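Local coordinates for protein luciferase-like monooxygenase (Streptomyces bottropensis, PDB 4US5) that probably acts as a flavin-dependent monooxygenase of the bacterial luciferase family, inserting oxygen into an organic substrate, at residues Pro187-Phe193 and Arg220-Val226; Gln237-His243 and Arg285-Gly289. One frame throughout, in Å; residues are numbered along the deposited sequence.

Contact 1: Pro187-Phe193 and Arg220-Val226; sequences PYAYAHF and RPILSVV
The carbonyl O of Arg220 accepts the N-H of Tyr188 at 3.1 Å in a nearly straight bond (172° at the hydrogen), and the CB atoms of Arg220 and Pro187 rest against each other. Arg220 NE forms a salt bridge with Glu308. Pro221, which has no N-H to give, still contributes its CA-H to Tyr188 O. That same oxygen takes the N-H of Ile222 at 2.8 Å, in the carbonyl plane. Ile222 O answers with Tyr190 N at 2.9 Å, while Ile222 CB lies 3.9 Å from Ala189 CB on the face shared by these two residues and by Ala191 and Ser224. On the other face, Leu223 has CG anti to the backbone N (chi1 -165°), which brings CD1 to 4.0 Å from His192 CB and obliquely near the Tyr190 ring. The N-H of Ser224 reaches Tyr190 O at 2.8 Å, the donor tilted 35° from the carbonyl plane. Beyond Ala191, the centre of an inverse gamma turn, pairing weakens: Ser224 O receives only a weak bond from His192 N, and it also meets the edge of the Phe193 ring, in plane, at CD1, while CE1 of that ring packs on Ser224 CB. Val225 sends CG1 obliquely toward the His192 ring. Val226 crosses Phe193 at about a right angle, its CG2 3.7 Å from Phe193 CB. An alanine at Phe193 would keep that CB but is likely to leave a gap beside Ser224 CB and Val226 CG2, where the ring now packs. With helix 199-209 as the connection, the parallel strands form a beta-alpha-beta unit of the TIM barrel characteristic of luciferase-like monooxygenases.

Contact 2: Gln237-His243 and Arg285-Gly289; sequences QRVYATH and RYVVG
Helix 237-243 runs roughly antiparallel to strand 286-289, at 153° between their directions, with the two axes 8.2 Å apart at their closest. Val288 and Tyr240 meet near the middle of this interface. The methyl CG2 of Val288 sits over the centre of the Tyr240 ring in a CH-pi contact, 3.4 Å from the centroid and almost on the ring normal. Tyr240 has CG anti to its backbone N (chi1 -179°), which carries the ring away from the helix and under that methyl. The other branch, CG1, lies against Tyr240 CB and meets the amide nitrogen NE2 of Gln237 at 3.5 Å; the Gln237 chain bends at chi2 to bring its amide there. Within the TIM-barrel framework of the family, strand 286-289 pairs with strand 221-229, whose Val226 and Cys228 also touch side chains of the helix. Val287 faces helix 291-305, so helix 233-251 packs on the opposite side of the strand, not in that helical layer. Farther along the helix, the His243 and Tyr286 rings form an offset stack, with planes at 14° and centroids 3.9 Å apart. CD of Arg285 lies over the opposite face of the Tyr286 ring, toward the rim, while CD2 of Tyr286 meets the edge of the Tyr240 ring, 3.9 Å from CE1, the two tyrosine side chains crossing at about a right angle. Water completes the junction at two points. One molecule accepts the N-H of Tyr286 at 3.0 Å and also bonds to Tyr240 OH. Another lies in the plane of the His243 ring, 2.9 Å from NE2, and reaches Tyr286 OH through a weak bond.

Overall arrangement
The centres of contacts 1 and 2 lie about 19 Å apart, and the contacts follow one another in series along the chain: both segments of contact 1 precede those of contact 2. Strand 221-229 connects them, pairing with strand 188-191 in contact 1 and then leading into helix 233-251, which supplies the helical side of contact 2. Strand 286-289 borders strand 221-229 in the same parallel sheet, where Val226 O and Val287 N probably form a hydrogen bond. A second probable bond joins Phe193 O to Arg285 NH1. Contact 1 pairs two barrel strands, while contact 2, farther from the chain centre, lays helix 233-251 on the side of strand 286-289 away from helix 291-305.

Contact 1: Pro187-Phe193 and Arg220-Val226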
ATOM      1  N   PRO B 187     -14.009  18.802   0.733  1.00 19.61           N
ATOM      2  CA  PRO B 187     -13.406  19.122   2.003  1.00 20.70           C
ATOM      3  C   PRO B 187     -11.951  19.569   1.750  1.00 18.67           C
ATOM      4  O   PRO B 187     -11.325  19.093   0.817  1.00 18.76           O
ATOM      5  CB  PRO B 187     -13.464  17.792   2.767  1.00 21.73           C
ATOM      6  CG  PRO B 187     -14.553  17.012   2.120  1.00 22.83           C
ATOM      7  CD  PRO B 187     -14.518  17.415   0.689  1.00 22.51           C
ATOM      8  N   TYR B 188     -11.454  20.495   2.572  1.00 20.24           N
ATOM      9  CA  TYR B 188     -10.238  21.183   2.296  1.00 18.44           C
ATOM     10  C   TYR B 188      -9.400  21.317   3.544  1.00 17.43           C
ATOM     11  O   TYR B 188      -9.904  21.716   4.566  1.00 17.38           O
ATOM     12  CB  TYR B 188     -10.560  22.582   1.759  1.00 18.86           C
ATOM     13  CG  TYR B 188      -9.374  23.417   1.391  1.00 19.28           C
ATOM     14  CD1 TYR B 188      -8.497  23.016   0.429  1.00 20.43           C
ATOM     15  CD2 TYR B 188      -9.170  24.677   1.981  1.00 21.77           C
ATOM     16  CE1 TYR B 188      -7.423  23.821   0.047  1.00 20.82           C
ATOM     17  CE2 TYR B 188      -8.083  25.476   1.638  1.00 20.25           C
ATOM     18  CZ  TYR B 188      -7.225  25.056   0.661  1.00 21.73           C
ATOM     19  OH  TYR B 188      -6.174  25.844   0.274  1.00 23.86           O
ATOM     20  N   ALA B 189      -8.111  20.993   3.430  1.00 18.12           N
ATOM     21  CA  ALA B 189      -7.185  21.171   4.529  1.00 17.63           C
ATOM     22  C   ALA B 189      -6.076  22.111   4.096  1.00 16.88           C
ATOM     23  O   ALA B 189      -5.335  21.829   3.153  1.00 18.95           O
ATOM     24  CB  ALA B 189      -6.619  19.838   4.947  1.00 19.13           C
ATOM     25  N   TYR B 190      -5.973  23.247   4.774  1.00 16.71           N
ATOM     26  CA  TYR B 190      -4.958  24.258   4.460  1.00 17.45           C
ATOM     27  C   TYR B 190      -3.744  24.151   5.346  1.00 15.58           C
ATOM     28  O   TYR B 190      -3.847  24.214   6.582  1.00 18.35           O
ATOM     29  CB  TYR B 190      -5.518  25.687   4.598  1.00 17.16           C
ATOM     30  CG  TYR B 190      -4.562  26.755   4.104  1.00 18.14           C
ATOM     31  CD1 TYR B 190      -4.513  27.102   2.780  1.00 18.11           C
ATOM     32  CD2 TYR B 190      -3.706  27.412   4.981  1.00 19.14           C
ATOM     33  CE1 TYR B 190      -3.633  28.089   2.324  1.00 17.27           C
ATOM     34  CE2 TYR B 190      -2.825  28.389   4.543  1.00 18.51           C
ATOM     35  CZ  TYR B 190      -2.784  28.706   3.189  1.00 18.69           C
ATOM     36  OH  TYR B 190      -1.910  29.672   2.744  1.00 19.95           O
ATOM     37  N   ALA B 191      -2.579  24.091   4.721  1.00 16.14           N
ATOM     38  CA  ALA B 191      -1.305  24.044   5.450  1.00 17.30           C
ATOM     39  C   ALA B 191      -0.791  25.418   5.881  1.00 17.11           C
ATOM     40  O   ALA B 191       0.095  25.997   5.245  1.00 17.71           O
ATOM     41  CB  ALA B 191      -0.237  23.306   4.620  1.00 18.78           C
ATOM     42  N   HIS B 192      -1.257  25.859   7.035  1.00 15.30           N
ATOM     43  CA  HIS B 192      -0.841  27.122   7.596  1.00 15.91           C
ATOM     44  C   HIS B 192       0.670  27.161   7.818  1.00 17.55           C
ATOM     45  O   HIS B 192       1.325  28.205   7.587  1.00 18.17           O
ATOM     46  CB  HIS B 192      -1.567  27.375   8.893  1.00 17.67           C
ATOM     47  CG  HIS B 192      -0.971  28.470   9.688  1.00 19.26           C
ATOM     48  ND1 HIS B 192      -1.133  29.799   9.367  1.00 19.02           N
ATOM     49  CD2 HIS B 192      -0.064  28.433  10.693  1.00 18.04           C
ATOM     50  CE1 HIS B 192      -0.418  30.536  10.199  1.00 19.58           C
ATOM     51  NE2 HIS B 192       0.190  29.729  11.052  1.00 18.08           N
ATOM     52  N   PHE B 193       1.231  26.026   8.223  1.00 17.08           N
ATOM     53  CA  PHE B 193       2.631  25.967   8.564  1.00 18.31           C
ATOM     54  C   PHE B 193       3.515  26.075   7.334  1.00 18.39           C
ATOM     55  O   PHE B 193       4.714  26.299   7.450  1.00 20.20           O
ATOM     56  CB  PHE B 193       2.955  24.676   9.343  1.00 17.59           C
ATOM     57  CG  PHE B 193       2.804  23.405   8.539  1.00 17.46           C
ATOM     58  CD1 PHE B 193       1.566  22.820   8.364  1.00 18.48           C
ATOM     59  CD2 PHE B 193       3.912  22.759   8.013  1.00 20.09           C
ATOM     60  CE1 PHE B 193       1.427  21.651   7.654  1.00 18.37           C
ATOM     61  CE2 PHE B 193       3.777  21.596   7.293  1.00 19.52           C
ATOM     62  CZ  PHE B 193       2.532  21.025   7.127  1.00 21.07           C
ATOM     63  N   ARG B 220     -16.084  22.185   4.449  1.00 25.40           N
ATOM     64  CA  ARG B 220     -15.530  21.352   5.502  1.00 25.80           C
ATOM     65  C   ARG B 220     -14.027  21.675   5.622  1.00 23.72           C
ATOM     66  O   ARG B 220     -13.213  21.016   5.025  1.00 20.76           O
ATOM     67  CB  ARG B 220     -15.740  19.882   5.161  1.00 27.02           C
ATOM     68  CG  ARG B 220     -17.210  19.484   5.041  1.00 34.34           C
ATOM     69  CD  ARG B 220     -17.857  19.135   6.387  1.00 38.78           C
ATOM     70  NE  ARG B 220     -16.930  18.440   7.280  1.00 39.50           N
ATOM     71  CZ  ARG B 220     -16.571  17.163   7.145  1.00 41.94           C
ATOM     72  NH1 ARG B 220     -17.042  16.432   6.143  1.00 41.42           N
ATOM     73  NH2 ARG B 220     -15.723  16.612   8.016  1.00 40.61           N
ATOM     74  N   PRO B 221     -13.691  22.746   6.348  1.00 23.75           N
ATOM     75  CA  PRO B 221     -12.316  23.190   6.441  1.00 21.76           C
ATOM     76  C   PRO B 221     -11.548  22.574   7.621  1.00 20.03           C
ATOM     77  O   PRO B 221     -12.040  22.555   8.760  1.00 20.33           O
ATOM     78  CB  PRO B 221     -12.452  24.728   6.601  1.00 22.58           C
ATOM     79  CG  PRO B 221     -13.913  25.021   6.787  1.00 24.38           C
ATOM     80  CD  PRO B 221     -14.608  23.715   6.981  1.00 24.55           C
ATOM     81  N   ILE B 222     -10.324  22.146   7.340  1.00 18.55           N
ATOM     82  CA  ILE B 222      -9.351  21.760   8.345  1.00 18.81           C
ATOM     83  C   ILE B 222      -8.164  22.717   8.218  1.00 17.49           C
ATOM     84  O   ILE B 222      -7.756  23.058   7.102  1.00 18.91           O
ATOM     85  CB  ILE B 222      -8.855  20.303   8.082  1.00 21.55           C
ATOM     86  CG1 ILE B 222      -9.950  19.328   8.492  1.00 24.42           C
ATOM     87  CG2 ILE B 222      -7.560  20.013   8.820  1.00 22.78           C
ATOM     88  CD1 ILE B 222      -9.577  17.864   8.305  1.00 26.56           C
ATOM     89  N   LEU B 223      -7.584  23.104   9.342  1.00 16.55           N
ATOM     90  CA  LEU B 223      -6.356  23.856   9.349  1.00 17.60           C
ATOM     91  C   LEU B 223      -5.192  22.972   9.828  1.00 18.16           C
ATOM     92  O   LEU B 223      -5.238  22.468  10.949  1.00 19.96           O
ATOM     93  CB  LEU B 223      -6.510  25.038  10.288  1.00 20.72           C
ATOM     94  CG  LEU B 223      -5.496  26.159  10.212  1.00 22.74           C
ATOM     95  CD1 LEU B 223      -5.503  26.806   8.840  1.00 24.68           C
ATOM     96  CD2 LEU B 223      -5.793  27.176  11.297  1.00 22.57           C
ATOM     97  N   SER B 224      -4.208  22.740   8.963  1.00 17.27           N
ATOM     98  CA  SER B 224      -3.016  22.002   9.349  1.00 17.03           C
ATOM     99  C   SER B 224      -1.991  22.934   9.919  1.00 17.31           C
ATOM    100  O   SER B 224      -1.621  23.939   9.286  1.00 17.12           O
ATOM    101  CB  SER B 224      -2.456  21.190   8.194  1.00 19.58           C
ATOM    102  OG  SER B 224      -3.442  20.282   7.768  1.00 23.34           O
ATOM    103  N   VAL B 225      -1.516  22.590  11.100  1.00 16.04           N
ATOM    104  CA  VAL B 225      -0.654  23.429  11.903  1.00 17.17           C
ATOM    105  C   VAL B 225       0.436  22.571  12.516  1.00 17.57           C
ATOM    106  O   VAL B 225       0.176  21.452  12.932  1.00 17.42           O
ATOM    107  CB  VAL B 225      -1.420  24.121  13.057  1.00 17.63           C
ATOM    108  CG1 VAL B 225      -2.246  25.287  12.537  1.00 18.76           C
ATOM    109  CG2 VAL B 225      -2.295  23.141  13.829  1.00 18.78           C
ATOM    110  N   VAL B 226       1.644  23.121  12.590  1.00 17.27           N
ATOM    111  CA  VAL B 226       2.672  22.593  13.433  1.00 16.79           C
ATOM    112  C   VAL B 226       2.472  23.103  14.850  1.00 17.17           C
ATOM    113  O   VAL B 226       2.239  24.324  15.093  1.00 15.20           O
ATOM    114  CB  VAL B 226       4.066  22.991  12.935  1.00 17.16           C
ATOM    115  CG1 VAL B 226       5.119  22.747  13.984  1.00 17.12           C
ATOM    116  CG2 VAL B 226       4.408  22.245  11.686  1.00 18.96           C
TER

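Contact 2: Gln237-His243 and Arg285-Gly289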
ATOM      1  N   GLN B 237       9.840  25.655  24.534  1.00 23.11           N
ATOM      2  CA  GLN B 237      10.890  26.316  23.730  1.00 23.05           C
ATOM      3  C   GLN B 237      12.076  25.409  23.515  1.00 21.68           C
ATOM      4  O   GLN B 237      12.681  25.410  22.447  1.00 22.90           O
ATOM      5  CB  GLN B 237      11.363  27.624  24.383  1.00 25.53           C
ATOM      6  CG  GLN B 237      10.360  28.768  24.239  1.00 28.47           C
ATOM      7  CD  GLN B 237      10.082  29.124  22.796  1.00 27.37           C
ATOM      8  OE1 GLN B 237      10.998  29.194  21.966  1.00 34.55           O
ATOM      9  NE2 GLN B 237       8.839  29.339  22.487  1.00 29.35           N
ATOM     10  N   ARG B 238      12.416  24.620  24.527  1.00 22.62           N
ATOM     11  CA  ARG B 238      13.495  23.656  24.407  1.00 23.42           C
ATOM     12  C   ARG B 238      13.171  22.618  23.292  1.00 21.17           C
ATOM     13  O   ARG B 238      13.994  22.371  22.406  1.00 24.86           O
ATOM     14  CB  ARG B 238      13.729  22.929  25.721  1.00 25.37           C
ATOM     15  CG  ARG B 238      14.726  21.776  25.650  1.00 28.16           C
ATOM     16  CD  ARG B 238      14.792  20.967  26.945  1.00 30.50           C
ATOM     17  NE  ARG B 238      15.472  19.687  26.682  1.00 33.99           N
ATOM     18  CZ  ARG B 238      14.897  18.571  26.247  1.00 35.31           C
ATOM     19  NH1 ARG B 238      13.581  18.464  26.135  1.00 35.38           N
ATOM     20  NH2 ARG B 238      15.653  17.511  25.998  1.00 39.95           N
ATOM     21  N   VAL B 239      11.985  22.041  23.358  1.00 22.19           N
ATOM     22  CA  VAL B 239      11.560  21.026  22.342  1.00 20.12           C
ATOM     23  C   VAL B 239      11.527  21.676  20.912  1.00 19.54           C
ATOM     24  O   VAL B 239      11.932  21.057  19.919  1.00 18.58           O
ATOM     25  CB  VAL B 239      10.199  20.385  22.722  1.00 21.66           C
ATOM     26  CG1 VAL B 239       9.753  19.384  21.653  1.00 22.29           C
ATOM     27  CG2 VAL B 239      10.297  19.696  24.073  1.00 21.66           C
ATOM     28  N   TYR B 240      11.126  22.943  20.838  1.00 19.05           N
ATOM     29  CA  TYR B 240      11.036  23.693  19.582  1.00 19.76           C
ATOM     30  C   TYR B 240      12.391  24.016  18.947  1.00 19.26           C
ATOM     31  O   TYR B 240      12.473  24.245  17.762  1.00 19.77           O
ATOM     32  CB  TYR B 240      10.291  25.019  19.863  1.00 18.29           C
ATOM     33  CG  TYR B 240      10.080  25.920  18.699  1.00 18.97           C
ATOM     34  CD1 TYR B 240       9.539  25.453  17.497  1.00 17.72           C
ATOM     35  CD2 TYR B 240      10.336  27.297  18.813  1.00 18.18           C
ATOM     36  CE1 TYR B 240       9.308  26.307  16.430  1.00 17.36           C
ATOM     37  CE2 TYR B 240      10.072  28.164  17.755  1.00 19.48           C
ATOM     38  CZ  TYR B 240       9.562  27.669  16.581  1.00 19.08           C
ATOM     39  OH  TYR B 240       9.345  28.534  15.538  1.00 21.97           O
ATOM     40  N   ALA B 241      13.448  24.003  19.743  1.00 19.70           N
ATOM     41  CA  ALA B 241      14.775  24.345  19.254  1.00 19.22           C
ATOM     42  C   ALA B 241      15.235  23.441  18.103  1.00 18.78           C
ATOM     43  O   ALA B 241      15.908  23.887  17.180  1.00 21.12           O
ATOM     44  CB  ALA B 241      15.770  24.300  20.399  1.00 18.89           C
ATOM     45  N   THR B 242      14.874  22.161  18.168  1.00 21.92           N
ATOM     46  CA  THR B 242      15.075  21.234  17.056  1.00 19.63           C
ATOM     47  C   THR B 242      14.606  21.804  15.734  1.00 20.77           C
ATOM     48  O   THR B 242      15.338  21.798  14.723  1.00 19.75           O
ATOM     49  CB  THR B 242      14.310  19.920  17.345  1.00 19.91           C
ATOM     50  OG1 THR B 242      14.951  19.247  18.420  1.00 20.55           O
ATOM     51  CG2 THR B 242      14.211  19.000  16.123  1.00 19.89           C
ATOM     52  N   HIS B 243      13.386  22.322  15.726  1.00 20.14           N
ATOM     53  CA  HIS B 243      12.819  22.840  14.509  1.00 20.20           C
ATOM     54  C   HIS B 243      13.532  24.117  14.046  1.00 19.99           C
ATOM     55  O   HIS B 243      13.733  24.339  12.855  1.00 22.69           O
ATOM     56  CB  HIS B 243      11.347  23.111  14.722  1.00 21.02           C
ATOM     57  CG  HIS B 243      10.544  22.987  13.482  1.00 18.81           C
ATOM     58  ND1 HIS B 243       9.178  22.970  13.497  1.00 21.00           N
ATOM     59  CD2 HIS B 243      10.911  22.831  12.191  1.00 19.92           C
ATOM     60  CE1 HIS B 243       8.731  22.833  12.261  1.00 19.20           C
ATOM     61  NE2 HIS B 243       9.765  22.700  11.459  1.00 20.36           N
ATOM     62  N   ARG B 285       4.096  30.904  12.342  1.00 18.79           N
ATOM     63  CA  ARG B 285       4.155  29.785  11.420  1.00 18.65           C
ATOM     64  C   ARG B 285       4.002  28.444  12.173  1.00 17.07           C
ATOM     65  O   ARG B 285       3.251  27.545  11.750  1.00 18.42           O
ATOM     66  CB  ARG B 285       5.465  29.769  10.656  1.00 17.85           C
ATOM     67  CG  ARG B 285       5.516  28.641   9.620  1.00 18.94           C
ATOM     68  CD  ARG B 285       6.890  28.423   9.073  1.00 20.24           C
ATOM     69  NE  ARG B 285       7.281  29.510   8.169  1.00 23.50           N
ATOM     70  CZ  ARG B 285       6.944  29.577   6.891  1.00 22.29           C
ATOM     71  NH1 ARG B 285       6.187  28.660   6.344  1.00 22.75           N
ATOM     72  NH2 ARG B 285       7.344  30.598   6.167  1.00 24.55           N
ATOM     73  N   TYR B 286       4.746  28.328  13.259  1.00 18.38           N
ATOM     74  CA  TYR B 286       4.720  27.165  14.123  1.00 18.09           C
ATOM     75  C   TYR B 286       4.256  27.620  15.505  1.00 17.74           C
ATOM     76  O   TYR B 286       4.746  28.623  16.048  1.00 19.24           O
ATOM     77  CB  TYR B 286       6.123  26.560  14.237  1.00 18.88           C
ATOM     78  CG  TYR B 286       6.760  26.189  12.920  1.00 19.34           C
ATOM     79  CD1 TYR B 286       6.016  25.705  11.859  1.00 19.26           C
ATOM     80  CD2 TYR B 286       8.138  26.297  12.749  1.00 21.61           C
ATOM     81  CE1 TYR B 286       6.622  25.333  10.677  1.00 19.69           C
ATOM     82  CE2 TYR B 286       8.750  25.923  11.559  1.00 21.20           C
ATOM     83  CZ  TYR B 286       7.996  25.464  10.532  1.00 20.25           C
ATOM     84  OH  TYR B 286       8.569  25.093   9.358  1.00 21.27           O
ATOM     85  N   VAL B 287       3.299  26.894  16.065  1.00 17.60           N
ATOM     86  CA  VAL B 287       2.672  27.274  17.322  1.00 16.77           C
ATOM     87  C   VAL B 287       3.324  26.546  18.460  1.00 18.01           C
ATOM     88  O   VAL B 287       3.299  25.304  18.512  1.00 17.49           O
ATOM     89  CB  VAL B 287       1.176  26.987  17.267  1.00 17.39           C
ATOM     90  CG1 VAL B 287       0.503  27.275  18.606  1.00 18.16           C
ATOM     91  CG2 VAL B 287       0.546  27.816  16.165  1.00 18.12           C
ATOM     92  N   VAL B 288       3.860  27.312  19.418  1.00 17.46           N
ATOM     93  CA  VAL B 288       4.708  26.760  20.476  1.00 20.79           C
ATOM     94  C   VAL B 288       4.266  27.289  21.828  1.00 22.39           C
ATOM     95  O   VAL B 288       3.954  28.492  21.954  1.00 20.97           O
ATOM     96  CB  VAL B 288       6.177  27.168  20.287  1.00 21.65           C
ATOM     97  CG1 VAL B 288       7.063  26.557  21.376  1.00 21.86           C
ATOM     98  CG2 VAL B 288       6.666  26.778  18.906  1.00 24.25           C
ATOM     99  N   GLY B 289       4.277  26.430  22.840  1.00 20.80           N
ATOM    100  CA  GLY B 289       4.079  26.880  24.216  1.00 21.70           C
ATOM    101  C   GLY B 289       3.463  25.884  25.155  1.00 22.69           C
ATOM    102  O   GLY B 289       3.318  24.684  24.841  1.00 20.29           O
TER
HETATM  103  O   HOH W   1       7.232  29.939  13.772  1.00 22.30           O
HETATM  104  O   HOH W   2       9.969  22.134   8.615  1.00 31.31           O